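Long-range contacts in ABC transporter (Caldanaerobius, PDB 4G68), which probably binds xylan-derived sugars outside the cell as the solute-binding component of an ABC import system: residues L163-V169 / T184-V190; I179-K183 / D244-A250; V111-L117 / M324-N328. One frame throughout, in Å; residues are numbered along the deposited sequence.

Interaction 1: L163-V169 / T184-V190; sequences LFDKYNV and TFKSKGV
F185 sets the edge of its ring over the face of F164, with CZ above the centre of that ring. The pair is T-shaped (edge-to-face). The centroids are 4.7 Å apart and the planes stand at 76°. V169 covers one face of F185 with its CG2 methyl, a CH-pi contact of 3.9 Å from V169 CG2 to the ring centroid. The carbonyl oxygen of L163 lies in the plane of the F185 ring, 3.8 Å from CE1. Y167 extends the patch. V190 CG2 comes within 3.6 Å of Y167 CZ. K188 lays CB and CG against Y167, with CG 3.6 Å from Y167 CD1; bends at chi2 (-68°) and chi3 keep CD and CE there as well. The contact joins the end of helix 161-166 and the loop after it to the end of helix 175-187, which closes in a Schellman motif at G189. An alanine at F164 would take away the face under F185 and is likely to open a gap beside its edge, leaving that ring less firmly fixed. The chemistry is mainly dispersion between apolar groups; the F185 ring hydrogens turned to the L163 oxygen and the F164 face probably add a small electrostatic attraction.

Interaction 2: I179-K183 / D244-A250; sequences IDAIK and DMVNAGA
I179 and I182 each lay a methyl over the face of a peptide group of 244-250; these peptides are the flat groups that meet the isoleucines, and no aromatic ring of either segment takes part. I182 CG2 sits above the G249-A250 peptide, almost directly over A250 N at 3.4 Å. I179 CD1 lies over the D244-M245 peptide, with D244 C 4.0 Å away.

The torsions explain both positions. I182 CG2 is anti to its own backbone N (chi1 -69° places CG1 beside that N), which sends the methyl out to the end of the other helix. I179 is bent at chi2 (-68°), and this swings CD1 over the last turns of that helix.

A248 fills the space between the isoleucines. Its CB is 3.7 Å from I182 CG2 and 4.2 Å from I179 CG2. I182 CD1 reaches A250 CB at 3.9 Å, and M245 CG lies near the ends of both isoleucines. K183 adds the CG methylene at the margin, beside A248.

The segments of helices 175-187 and 233-248 run nearly parallel, at 22°. Helix 233-248 ends in a Schellman motif with G249 at positive phi. A250 N bonds back to M245 O at 2.9 Å, and G249 N to V246 O. F193 touches I182 and M245 and bonds to A250 through the backbone.

The side chains that meet are apolar, and two of the isoleucine methyls rest on peptide groups. The amide under the I182 methyl already has its acceptor within its own helix end, so little polar cost is expected from covering its face. Cohesion between helix 175-187 and the end of helix 233-248 therefore probably comes from van der Waals contact and the partial burial of methyl groups.

Interaction 3: V111-L117 / M324-N328; sequences VEAGKVL and MVSAN
V116 holds CG1 anti to its backbone N (chi1 -172°), and M324, a selenomethionine, runs extended beyond CG (chi2 -177°); together these bring V116 CG1 to 3.9 Å from M324 SE. The two side chains cross at about a right angle. The methyl end of M324 continues to V111 CG2, while Y146 touches both V111 and V116. L117 and V325 lie side by side and point the same way, with L117 CD2 4.0 Å from V325 CG1. Helix 332-353 covers this pair through V336.

Two backbone bonds flank the single bridge of V116 with S326. L117 N gives a bond of 3.0 Å to V325 O. A327 N bonds to K115 O, also at 3.0 Å. A327 CB packs 3.4 Å from G114 O. L117 O is buried here and has no partner in the model.

G114 has positive phi and closes helix 108-112 with a Schellman motif. The arrangement is a Schellman-capped helix end followed by a single backbone bridge to 324-328, consistent with the alpha/beta lobes of the periplasmic binding protein fold.

From the N terminus, 111-117 comes first and meets 324-328 much later in the chain. Interaction 3 thus closes a loop of 206 residues, and both other contacts are nested inside it. Interaction 1 starts at 163-169 and closes a short loop of 14 residues at 184-190. Interaction 2 starts within that loop, at 179-183, and ends at 244-250, so the two cross. They share helix 175-187 and touch through V169 and A181. Helix 175-187 is thereby joined to the end of helix 161-166 and to that of helix 233-248. Interaction 3 lies on the opposite side of the chain's centre, its centre about 51 Å from that of interaction 1, and ties helix 108-112 to strand 317-325.

Interaction 1: L163-V169 / T184-V190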
ATOM      1  N   LEU C 163       6.703  24.346   0.736  1.00 26.97           N
ATOM      2  CA  LEU C 163       8.152  24.245   0.504  1.00 27.79           C
ATOM      3  C   LEU C 163       8.467  24.602  -0.949  1.00 28.76           C
ATOM      4  O   LEU C 163       9.467  25.310  -1.218  1.00 29.23           O
ATOM      5  CB  LEU C 163       8.719  22.863   0.928  1.00 24.53           C
ATOM      6  CG  LEU C 163       9.014  22.759   2.466  1.00 24.87           C
ATOM      7  CD1 LEU C 163       9.378  21.374   2.962  1.00 22.31           C
ATOM      8  CD2 LEU C 163      10.072  23.741   2.941  1.00 23.87           C
ATOM      9  N   PHE C 164       7.618  24.132  -1.863  1.00 26.53           N
ATOM     10  CA  PHE C 164       7.794  24.426  -3.299  1.00 24.81           C
ATOM     11  C   PHE C 164       7.687  25.968  -3.513  1.00 26.50           C
ATOM     12  O   PHE C 164       8.560  26.569  -4.193  1.00 24.65           O
ATOM     13  CB  PHE C 164       6.812  23.594  -4.191  1.00 24.96           C
ATOM     14  CG  PHE C 164       7.318  22.214  -4.543  1.00 24.50           C
ATOM     15  CD1 PHE C 164       7.816  21.934  -5.826  1.00 24.24           C
ATOM     16  CD2 PHE C 164       7.326  21.190  -3.599  1.00 25.22           C
ATOM     17  CE1 PHE C 164       8.319  20.668  -6.152  1.00 25.39           C
ATOM     18  CE2 PHE C 164       7.806  19.923  -3.918  1.00 27.02           C
ATOM     19  CZ  PHE C 164       8.307  19.653  -5.196  1.00 28.32           C
ATOM     20  N   ASP C 165       6.678  26.586  -2.893  1.00 23.58           N
ATOM     21  CA  ASP C 165       6.412  28.041  -3.033  1.00 28.50           C
ATOM     22  C   ASP C 165       7.592  28.851  -2.468  1.00 29.93           C
ATOM     23  O   ASP C 165       8.176  29.752  -3.164  1.00 29.08           O
ATOM     24  CB  ASP C 165       5.099  28.445  -2.329  1.00 31.39           C
ATOM     25  CG  ASP C 165       3.826  28.032  -3.105  1.00 35.51           C
ATOM     26  OD1 ASP C 165       3.916  27.417  -4.197  1.00 38.80           O
ATOM     27  OD2 ASP C 165       2.705  28.321  -2.589  1.00 44.15           O
ATOM     28  N   LYS C 166       7.986  28.517  -1.226  1.00 28.53           N
ATOM     29  CA  LYS C 166       9.130  29.167  -0.560  1.00 26.81           C
ATOM     30  C   LYS C 166      10.410  29.198  -1.413  1.00 30.01           C
ATOM     31  O   LYS C 166      11.175  30.189  -1.399  1.00 26.12           O
ATOM     32  CB  LYS C 166       9.430  28.483   0.766  1.00 29.21           C
ATOM     33  CG  LYS C 166      10.495  29.213   1.571  1.00 30.77           C
ATOM     34  CD  LYS C 166      10.749  28.522   2.903  1.00 33.19           C
ATOM     35  CE  LYS C 166      11.874  29.210   3.640  1.00 36.01           C
ATOM     36  NZ  LYS C 166      12.375  28.372   4.779  1.00 38.76           N
ATOM     37  N   TYR C 167      10.683  28.097  -2.117  1.00 27.14           N
ATOM     38  CA  TYR C 167      11.863  28.030  -2.987  1.00 30.53           C
ATOM     39  C   TYR C 167      11.608  28.213  -4.455  1.00 27.11           C
ATOM     40  O   TYR C 167      12.514  28.004  -5.244  1.00 32.72           O
ATOM     41  CB  TYR C 167      12.609  26.738  -2.745  1.00 30.67           C
ATOM     42  CG  TYR C 167      13.077  26.697  -1.334  1.00 34.84           C
ATOM     43  CD1 TYR C 167      14.254  27.333  -0.965  1.00 35.10           C
ATOM     44  CD2 TYR C 167      12.299  26.086  -0.345  1.00 35.80           C
ATOM     45  CE1 TYR C 167      14.678  27.326   0.359  1.00 37.41           C
ATOM     46  CE2 TYR C 167      12.706  26.067   0.979  1.00 35.35           C
ATOM     47  CZ  TYR C 167      13.892  26.678   1.340  1.00 36.43           C
ATOM     48  OH  TYR C 167      14.276  26.629   2.671  1.00 32.83           O
ATOM     49  N   ASN C 168      10.413  28.704  -4.774  1.00 27.61           N
ATOM     50  CA  ASN C 168       9.807  28.772  -6.126  1.00 31.39           C
ATOM     51  C   ASN C 168       9.886  27.544  -7.048  1.00 34.04           C
ATOM     52  O   ASN C 168       9.497  27.638  -8.222  1.00 39.38           O
ATOM     53  CB  ASN C 168      10.134  30.064  -6.903  1.00 34.79           C
ATOM     54  CG  ASN C 168       9.023  30.414  -7.887  1.00 40.56           C
ATOM     55  OD1 ASN C 168       7.910  29.882  -7.749  1.00 35.30           O
ATOM     56  ND2 ASN C 168       9.301  31.306  -8.854  1.00 43.10           N
ATOM     57  N   VAL C 169      10.310  26.392  -6.522  1.00 26.50           N
ATOM     58  CA  VAL C 169      10.488  25.186  -7.388  1.00 26.47           C
ATOM     59  C   VAL C 169       9.185  24.802  -8.017  1.00 25.13           C
ATOM     60  O   VAL C 169       8.227  24.820  -7.317  1.00 22.42           O
ATOM     61  CB  VAL C 169      11.007  24.002  -6.548  1.00 27.28           C
ATOM     62  CG1 VAL C 169      11.443  22.871  -7.450  1.00 26.62           C
ATOM     63  CG2 VAL C 169      12.195  24.476  -5.746  1.00 28.42           C
ATOM     64  N   THR C 184      17.579  21.039  -7.198  1.00 29.87           N
ATOM     65  CA  THR C 184      17.303  22.406  -6.708  1.00 28.76           C
ATOM     66  C   THR C 184      17.123  22.412  -5.203  1.00 31.21           C
ATOM     67  O   THR C 184      17.832  23.140  -4.507  1.00 28.19           O
ATOM     68  CB  THR C 184      16.112  23.089  -7.460  1.00 28.85           C
ATOM     69  OG1 THR C 184      16.371  23.061  -8.884  1.00 26.66           O
ATOM     70  CG2 THR C 184      15.911  24.563  -7.023  1.00 25.97           C
ATOM     71  N   PHE C 185      16.237  21.556  -4.679  1.00 29.70           N
ATOM     72  CA  PHE C 185      16.046  21.484  -3.225  1.00 32.07           C
ATOM     73  C   PHE C 185      17.299  21.152  -2.456  1.00 31.84           C
ATOM     74  O   PHE C 185      17.576  21.729  -1.404  1.00 33.42           O
ATOM     75  CB  PHE C 185      14.952  20.479  -2.840  1.00 29.73           C
ATOM     76  CG  PHE C 185      13.561  21.002  -3.081  1.00 31.83           C
ATOM     77  CD1 PHE C 185      13.089  22.140  -2.382  1.00 31.10           C
ATOM     78  CD2 PHE C 185      12.702  20.359  -3.986  1.00 30.38           C
ATOM     79  CE1 PHE C 185      11.797  22.621  -2.592  1.00 31.56           C
ATOM     80  CE2 PHE C 185      11.405  20.843  -4.185  1.00 31.80           C
ATOM     81  CZ  PHE C 185      10.955  21.970  -3.493  1.00 29.96           C
ATOM     82  N   LYS C 186      18.068  20.226  -2.996  1.00 37.22           N
ATOM     83  CA  LYS C 186      19.291  19.804  -2.338  1.00 35.50           C
ATOM     84  C   LYS C 186      20.225  20.971  -2.204  1.00 32.32           C
ATOM     85  O   LYS C 186      20.856  21.110  -1.163  1.00 36.93           O
ATOM     86  CB  LYS C 186      19.929  18.677  -3.143  1.00 39.24           C
ATOM     87  CG  LYS C 186      21.310  18.228  -2.686  1.00 44.93           C
ATOM     88  CD  LYS C 186      21.271  17.538  -1.332  1.00 42.31           C
ATOM     89  CE  LYS C 186      22.505  16.669  -1.089  1.00 43.26           C
ATOM     90  NZ  LYS C 186      22.414  15.998   0.246  1.00 40.04           N
ATOM     91  N   SER C 187      20.311  21.791  -3.264  1.00 34.70           N
ATOM     92  CA  SER C 187      21.156  23.008  -3.301  1.00 34.34           C
ATOM     93  C   SER C 187      20.644  24.135  -2.384  1.00 37.60           C
ATOM     94  O   SER C 187      21.429  25.026  -2.055  1.00 40.11           O
ATOM     95  CB  SER C 187      21.350  23.523  -4.738  1.00 35.35           C
ATOM     96  OG  SER C 187      20.177  24.107  -5.309  1.00 35.95           O
ATOM     97  N   LYS C 188      19.373  24.071  -1.957  1.00 34.36           N
ATOM     98  CA  LYS C 188      18.811  24.933  -0.845  1.00 34.50           C
ATOM     99  C   LYS C 188      18.906  24.357   0.611  1.00 32.82           C
ATOM    100  O   LYS C 188      18.415  24.958   1.613  1.00 27.92           O
ATOM    101  CB  LYS C 188      17.361  25.340  -1.179  1.00 34.48           C
ATOM    102  CG  LYS C 188      17.246  26.141  -2.472  1.00 41.53           C
ATOM    103  CD  LYS C 188      17.886  27.526  -2.317  1.00 39.60           C
ATOM    104  CE  LYS C 188      17.114  28.546  -3.133  1.00 41.00           C
ATOM    105  NZ  LYS C 188      17.142  28.209  -4.590  1.00 41.54           N
ATOM    106  N   GLY C 189      19.602  23.230   0.725  1.00 33.54           N
ATOM    107  CA  GLY C 189      19.749  22.474   1.984  1.00 25.14           C
ATOM    108  C   GLY C 189      18.429  21.854   2.385  1.00 28.17           C
ATOM    109  O   GLY C 189      18.186  21.628   3.589  1.00 24.18           O
ATOM    110  N   VAL C 190      17.571  21.604   1.400  1.00 23.55           N
ATOM    111  CA  VAL C 190      16.217  20.982   1.671  1.00 29.42           C
ATOM    112  C   VAL C 190      16.131  19.495   1.253  1.00 30.83           C
ATOM    113  O   VAL C 190      16.282  19.152   0.074  1.00 28.83           O
ATOM    114  CB  VAL C 190      15.031  21.783   1.009  1.00 28.65           C
ATOM    115  CG1 VAL C 190      13.692  21.114   1.292  1.00 30.57           C
ATOM    116  CG2 VAL C 190      14.993  23.244   1.487  1.00 24.98           C
TER

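Interaction 2: I179-K183 / D244-A250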
ATOM      1  N   ILE C 179      14.061  15.130 -11.365  1.00 24.97           N
ATOM      2  CA  ILE C 179      15.525  15.181 -11.063  1.00 25.68           C
ATOM      3  C   ILE C 179      16.017  16.597 -10.800  1.00 26.60           C
ATOM      4  O   ILE C 179      16.827  16.803  -9.890  1.00 28.28           O
ATOM      5  CB  ILE C 179      16.425  14.501 -12.175  1.00 29.48           C
ATOM      6  CG1 ILE C 179      16.108  13.001 -12.337  1.00 27.60           C
ATOM      7  CG2 ILE C 179      17.924  14.677 -11.843  1.00 24.84           C
ATOM      8  CD1 ILE C 179      16.495  12.125 -11.132  1.00 28.62           C
ATOM      9  N   ASP C 180      15.590  17.561 -11.625  1.00 28.24           N
ATOM     10  CA  ASP C 180      15.986  18.955 -11.413  1.00 32.44           C
ATOM     11  C   ASP C 180      15.457  19.571 -10.091  1.00 32.24           C
ATOM     12  O   ASP C 180      16.223  20.252  -9.367  1.00 31.13           O
ATOM     13  CB  ASP C 180      15.622  19.859 -12.603  1.00 35.19           C
ATOM     14  CG  ASP C 180      16.096  21.287 -12.382  1.00 44.01           C
ATOM     15  OD1 ASP C 180      17.316  21.448 -12.025  1.00 39.81           O
ATOM     16  OD2 ASP C 180      15.275  22.233 -12.500  1.00 51.52           O
ATOM     17  N   ALA C 181      14.167  19.336  -9.787  1.00 29.39           N
ATOM     18  CA  ALA C 181      13.592  19.729  -8.498  1.00 27.90           C
ATOM     19  C   ALA C 181      14.416  19.156  -7.350  1.00 25.53           C
ATOM     20  O   ALA C 181      14.731  19.868  -6.394  1.00 26.98           O
ATOM     21  CB  ALA C 181      12.132  19.286  -8.364  1.00 26.23           C
ATOM     22  N   ILE C 182      14.753  17.878  -7.435  1.00 23.58           N
ATOM     23  CA  ILE C 182      15.537  17.221  -6.380  1.00 26.00           C
ATOM     24  C   ILE C 182      16.874  17.961  -6.309  1.00 26.39           C
ATOM     25  O   ILE C 182      17.301  18.366  -5.229  1.00 28.54           O
ATOM     26  CB  ILE C 182      15.803  15.715  -6.704  1.00 25.37           C
ATOM     27  CG1 ILE C 182      14.481  14.888  -6.628  1.00 24.19           C
ATOM     28  CG2 ILE C 182      16.993  15.152  -5.891  1.00 25.42           C
ATOM     29  CD1 ILE C 182      14.606  13.530  -7.275  1.00 19.20           C
ATOM     30  N   LYS C 183      17.525  18.157  -7.469  1.00 27.79           N
ATOM     31  CA  LYS C 183      18.800  18.921  -7.442  1.00 29.21           C
ATOM     32  C   LYS C 183      18.670  20.331  -6.833  1.00 29.26           C
ATOM     33  O   LYS C 183      19.580  20.754  -6.077  1.00 28.34           O
ATOM     34  CB  LYS C 183      19.348  19.027  -8.829  1.00 30.30           C
ATOM     35  CG  LYS C 183      20.065  17.765  -9.231  1.00 36.50           C
ATOM     36  CD  LYS C 183      20.384  17.789 -10.702  1.00 35.38           C
ATOM     37  CE  LYS C 183      21.156  16.545 -11.066  1.00 39.57           C
ATOM     38  NZ  LYS C 183      21.398  16.482 -12.561  1.00 41.54           N
ATOM     39  N   ASP C 244      19.743   7.297 -10.180  1.00 29.08           N
ATOM     40  CA  ASP C 244      19.682   8.718 -10.547  1.00 30.86           C
ATOM     41  C   ASP C 244      19.098   9.614  -9.439  1.00 33.35           C
ATOM     42  O   ASP C 244      19.647  10.693  -9.103  1.00 32.04           O
ATOM     43  CB  ASP C 244      18.872   8.851 -11.836  1.00 30.90           C
ATOM     44  CG  ASP C 244      19.627   8.285 -13.038  1.00 30.82           C
ATOM     45  OD1 ASP C 244      20.782   7.872 -12.824  1.00 28.22           O
ATOM     46  OD2 ASP C 244      19.085   8.275 -14.167  1.00 32.15           O
ATOM     47  N   MET C 245      18.001   9.169  -8.830  1.00 30.84           N
ATOM     48  CA  MET C 245      17.450   9.913  -7.692  1.00 28.34           C
ATOM     49  C   MET C 245      18.402   9.838  -6.508  1.00 29.98           C
ATOM     50  O   MET C 245      18.567  10.809  -5.779  1.00 35.28           O
ATOM     51  CB  MET C 245      16.070   9.349  -7.282  1.00 25.79           C
ATOM     52  CG  MET C 245      15.001   9.386  -8.380  1.00 24.36           C
ATOM     53  SD  MET C 245      13.437   8.644  -7.838  1.00 19.47           S
ATOM     54  CE  MET C 245      13.199   9.517  -6.243  1.00 20.09           C
ATOM     55  N   VAL C 246      19.013   8.672  -6.289  1.00 29.32           N
ATOM     56  CA  VAL C 246      19.987   8.531  -5.177  1.00 26.81           C
ATOM     57  C   VAL C 246      21.147   9.527  -5.362  1.00 27.70           C
ATOM     58  O   VAL C 246      21.400  10.395  -4.478  1.00 28.11           O
ATOM     59  CB  VAL C 246      20.528   7.072  -4.997  1.00 25.64           C
ATOM     60  CG1 VAL C 246      21.548   7.018  -3.880  1.00 24.63           C
ATOM     61  CG2 VAL C 246      19.402   6.078  -4.665  1.00 26.72           C
ATOM     62  N   ASN C 247      21.793   9.427  -6.530  1.00 25.43           N
ATOM     63  CA  ASN C 247      22.889  10.256  -6.942  1.00 29.28           C
ATOM     64  C   ASN C 247      22.593  11.756  -7.049  1.00 32.71           C
ATOM     65  O   ASN C 247      23.510  12.558  -6.855  1.00 32.59           O
ATOM     66  CB  ASN C 247      23.446   9.783  -8.288  1.00 34.13           C
ATOM     67  CG  ASN C 247      23.957   8.362  -8.248  1.00 32.24           C
ATOM     68  OD1 ASN C 247      24.379   7.869  -7.207  1.00 36.81           O
ATOM     69  ND2 ASN C 247      23.892   7.686  -9.387  1.00 32.82           N
ATOM     70  N   ALA C 248      21.346  12.110  -7.398  1.00 31.99           N
ATOM     71  CA  ALA C 248      20.861  13.500  -7.400  1.00 29.66           C
ATOM     72  C   ALA C 248      20.705  14.000  -5.996  1.00 32.14           C
ATOM     73  O   ALA C 248      20.623  15.193  -5.819  1.00 32.43           O
ATOM     74  CB  ALA C 248      19.543  13.609  -8.113  1.00 30.53           C
ATOM     75  N   GLY C 249      20.649  13.076  -5.023  1.00 31.61           N
ATOM     76  CA  GLY C 249      20.584  13.395  -3.582  1.00 26.24           C
ATOM     77  C   GLY C 249      19.131  13.596  -3.146  1.00 29.78           C
ATOM     78  O   GLY C 249      18.831  14.465  -2.313  1.00 28.83           O
ATOM     79  N   ALA C 250      18.227  12.809  -3.734  1.00 27.76           N
ATOM     80  CA  ALA C 250      16.840  12.761  -3.244  1.00 25.99           C
ATOM     81  C   ALA C 250      16.681  12.442  -1.740  1.00 27.30           C
ATOM     82  O   ALA C 250      15.733  12.906  -1.125  1.00 25.63           O
ATOM     83  CB  ALA C 250      16.021  11.804  -4.082  1.00 24.34           C
TER

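Interaction 3: V111-L117 / M324-N328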
ATOM      1  N   VAL C 111      -4.307 -19.614   1.260  1.00 28.07           N
ATOM      2  CA  VAL C 111      -5.500 -20.113   0.622  1.00 26.46           C
ATOM      3  C   VAL C 111      -5.202 -21.498   0.119  1.00 27.63           C
ATOM      4  O   VAL C 111      -5.965 -22.409   0.414  1.00 25.54           O
ATOM      5  CB  VAL C 111      -6.026 -19.186  -0.518  1.00 25.10           C
ATOM      6  CG1 VAL C 111      -7.169 -19.873  -1.239  1.00 24.95           C
ATOM      7  CG2 VAL C 111      -6.477 -17.862   0.103  1.00 21.03           C
ATOM      8  N   GLU C 112      -4.078 -21.657  -0.591  1.00 27.79           N
ATOM      9  CA  GLU C 112      -3.697 -22.968  -1.145  1.00 30.72           C
ATOM     10  C   GLU C 112      -3.421 -24.034  -0.085  1.00 31.42           C
ATOM     11  O   GLU C 112      -3.662 -25.224  -0.306  1.00 34.43           O
ATOM     12  CB  GLU C 112      -2.497 -22.827  -2.077  1.00 35.91           C
ATOM     13  CG  GLU C 112      -2.859 -22.074  -3.353  1.00 38.78           C
ATOM     14  CD  GLU C 112      -1.814 -22.244  -4.446  1.00 46.16           C
ATOM     15  OE1 GLU C 112      -0.694 -22.753  -4.135  1.00 46.20           O
ATOM     16  OE2 GLU C 112      -2.122 -21.890  -5.620  1.00 50.07           O
ATOM     17  N   ALA C 113      -2.936 -23.607   1.071  1.00 30.68           N
ATOM     18  CA  ALA C 113      -2.686 -24.530   2.182  1.00 31.42           C
ATOM     19  C   ALA C 113      -3.947 -24.957   2.936  1.00 27.05           C
ATOM     20  O   ALA C 113      -3.830 -25.664   3.929  1.00 26.95           O
ATOM     21  CB  ALA C 113      -1.690 -23.926   3.168  1.00 28.49           C
ATOM     22  N   GLY C 114      -5.124 -24.509   2.503  1.00 24.24           N
ATOM     23  CA  GLY C 114      -6.417 -24.879   3.158  1.00 22.93           C
ATOM     24  C   GLY C 114      -6.651 -24.181   4.496  1.00 23.99           C
ATOM     25  O   GLY C 114      -7.380 -24.688   5.378  1.00 22.95           O
ATOM     26  N   LYS C 115      -5.995 -23.035   4.678  1.00 21.71           N
ATOM     27  CA  LYS C 115      -6.011 -22.328   5.989  1.00 23.55           C
ATOM     28  C   LYS C 115      -7.043 -21.225   6.065  1.00 25.31           C
ATOM     29  O   LYS C 115      -7.225 -20.629   7.148  1.00 23.44           O
ATOM     30  CB  LYS C 115      -4.667 -21.667   6.272  1.00 23.55           C
ATOM     31  CG  LYS C 115      -3.500 -22.586   6.085  1.00 27.22           C
ATOM     32  CD  LYS C 115      -3.552 -23.757   7.046  1.00 26.50           C
ATOM     33  CE  LYS C 115      -2.210 -24.444   6.876  1.00 24.23           C
ATOM     34  NZ  LYS C 115      -2.071 -25.481   7.858  1.00 27.17           N
ATOM     35  N   VAL C 116      -7.709 -20.957   4.929  1.00 26.16           N
ATOM     36  CA  VAL C 116      -8.742 -19.883   4.858  1.00 27.09           C
ATOM     37  C   VAL C 116     -10.129 -20.399   4.451  1.00 26.33           C
ATOM     38  O   VAL C 116     -10.266 -21.113   3.436  1.00 28.23           O
ATOM     39  CB  VAL C 116      -8.296 -18.771   3.882  1.00 29.48           C
ATOM     40  CG1 VAL C 116      -9.240 -17.591   3.950  1.00 24.67           C
ATOM     41  CG2 VAL C 116      -6.872 -18.288   4.205  1.00 29.20           C
ATOM     42  N   LEU C 117     -11.133 -20.002   5.229  1.00 24.82           N
ATOM     43  CA  LEU C 117     -12.566 -20.316   4.989  1.00 26.47           C
ATOM     44  C   LEU C 117     -13.066 -19.713   3.690  1.00 27.28           C
ATOM     45  O   LEU C 117     -12.944 -18.495   3.511  1.00 28.20           O
ATOM     46  CB  LEU C 117     -13.466 -19.813   6.155  1.00 27.87           C
ATOM     47  CG  LEU C 117     -14.946 -20.243   6.005  1.00 30.82           C
ATOM     48  CD1 LEU C 117     -15.057 -21.773   5.962  1.00 31.82           C
ATOM     49  CD2 LEU C 117     -15.881 -19.698   7.085  1.00 31.06           C
HETATM   50  N   MSE C 324      -9.739 -11.866   6.335  1.00 22.89           N
HETATM   51  CA  MSE C 324      -9.965 -13.319   6.101  1.00 25.35           C
HETATM   52  C   MSE C 324     -10.387 -13.967   7.407  1.00 24.77           C
HETATM   53  O   MSE C 324     -10.056 -13.486   8.496  1.00 25.90           O
HETATM   54  CB  MSE C 324      -8.709 -13.908   5.487  1.00 26.45           C
HETATM   55  CG  MSE C 324      -8.674 -13.557   4.000  1.00 23.40           C
HETATM   56 SE   MSE C 324      -7.071 -14.444   3.250  1.00 31.31          SE
HETATM   57  CE  MSE C 324      -7.505 -13.985   1.394  1.00 23.72           C
ATOM     58  N   VAL C 325     -11.155 -15.045   7.275  1.00 26.96           N
ATOM     59  CA  VAL C 325     -11.611 -15.872   8.374  1.00 24.00           C
ATOM     60  C   VAL C 325     -10.823 -17.184   8.288  1.00 24.74           C
ATOM     61  O   VAL C 325     -10.798 -17.851   7.240  1.00 23.72           O
ATOM     62  CB  VAL C 325     -13.142 -16.174   8.237  1.00 25.88           C
ATOM     63  CG1 VAL C 325     -13.586 -17.250   9.235  1.00 26.40           C
ATOM     64  CG2 VAL C 325     -13.978 -14.881   8.428  1.00 21.56           C
ATOM     65  N   SER C 326     -10.231 -17.569   9.407  1.00 26.12           N
ATOM     66  CA  SER C 326      -9.479 -18.840   9.468  1.00 27.41           C
ATOM     67  C   SER C 326     -10.350 -20.076   9.246  1.00 26.55           C
ATOM     68  O   SER C 326     -11.472 -20.125   9.729  1.00 26.13           O
ATOM     69  CB  SER C 326      -8.754 -18.945  10.794  1.00 29.94           C
ATOM     70  OG  SER C 326      -7.633 -18.086  10.709  1.00 33.12           O
ATOM     71  N   ALA C 327      -9.812 -21.073   8.526  1.00 27.84           N
ATOM     72  CA  ALA C 327     -10.577 -22.285   8.181  1.00 26.77           C
ATOM     73  C   ALA C 327     -10.936 -23.040   9.465  1.00 28.66           C
ATOM     74  O   ALA C 327     -12.005 -23.642   9.552  1.00 30.78           O
ATOM     75  CB  ALA C 327      -9.760 -23.188   7.232  1.00 24.29           C
ATOM     76  N   ASN C 328     -10.071 -22.935  10.482  1.00 29.23           N
ATOM     77  CA  ASN C 328     -10.264 -23.640  11.782  1.00 29.90           C
ATOM     78  C   ASN C 328     -10.943 -22.820  12.881  1.00 31.32           C
ATOM     79  O   ASN C 328     -10.871 -23.155  14.076  1.00 32.05           O
ATOM     80  CB  ASN C 328      -8.945 -24.252  12.281  1.00 31.94           C
ATOM     81  CG  ASN C 328      -7.965 -23.216  12.785  1.00 31.61           C
ATOM     82  OD1 ASN C 328      -8.175 -21.993  12.628  1.00 31.54           O
ATOM     83  ND2 ASN C 328      -6.884 -23.686  13.393  1.00 32.50           N
TER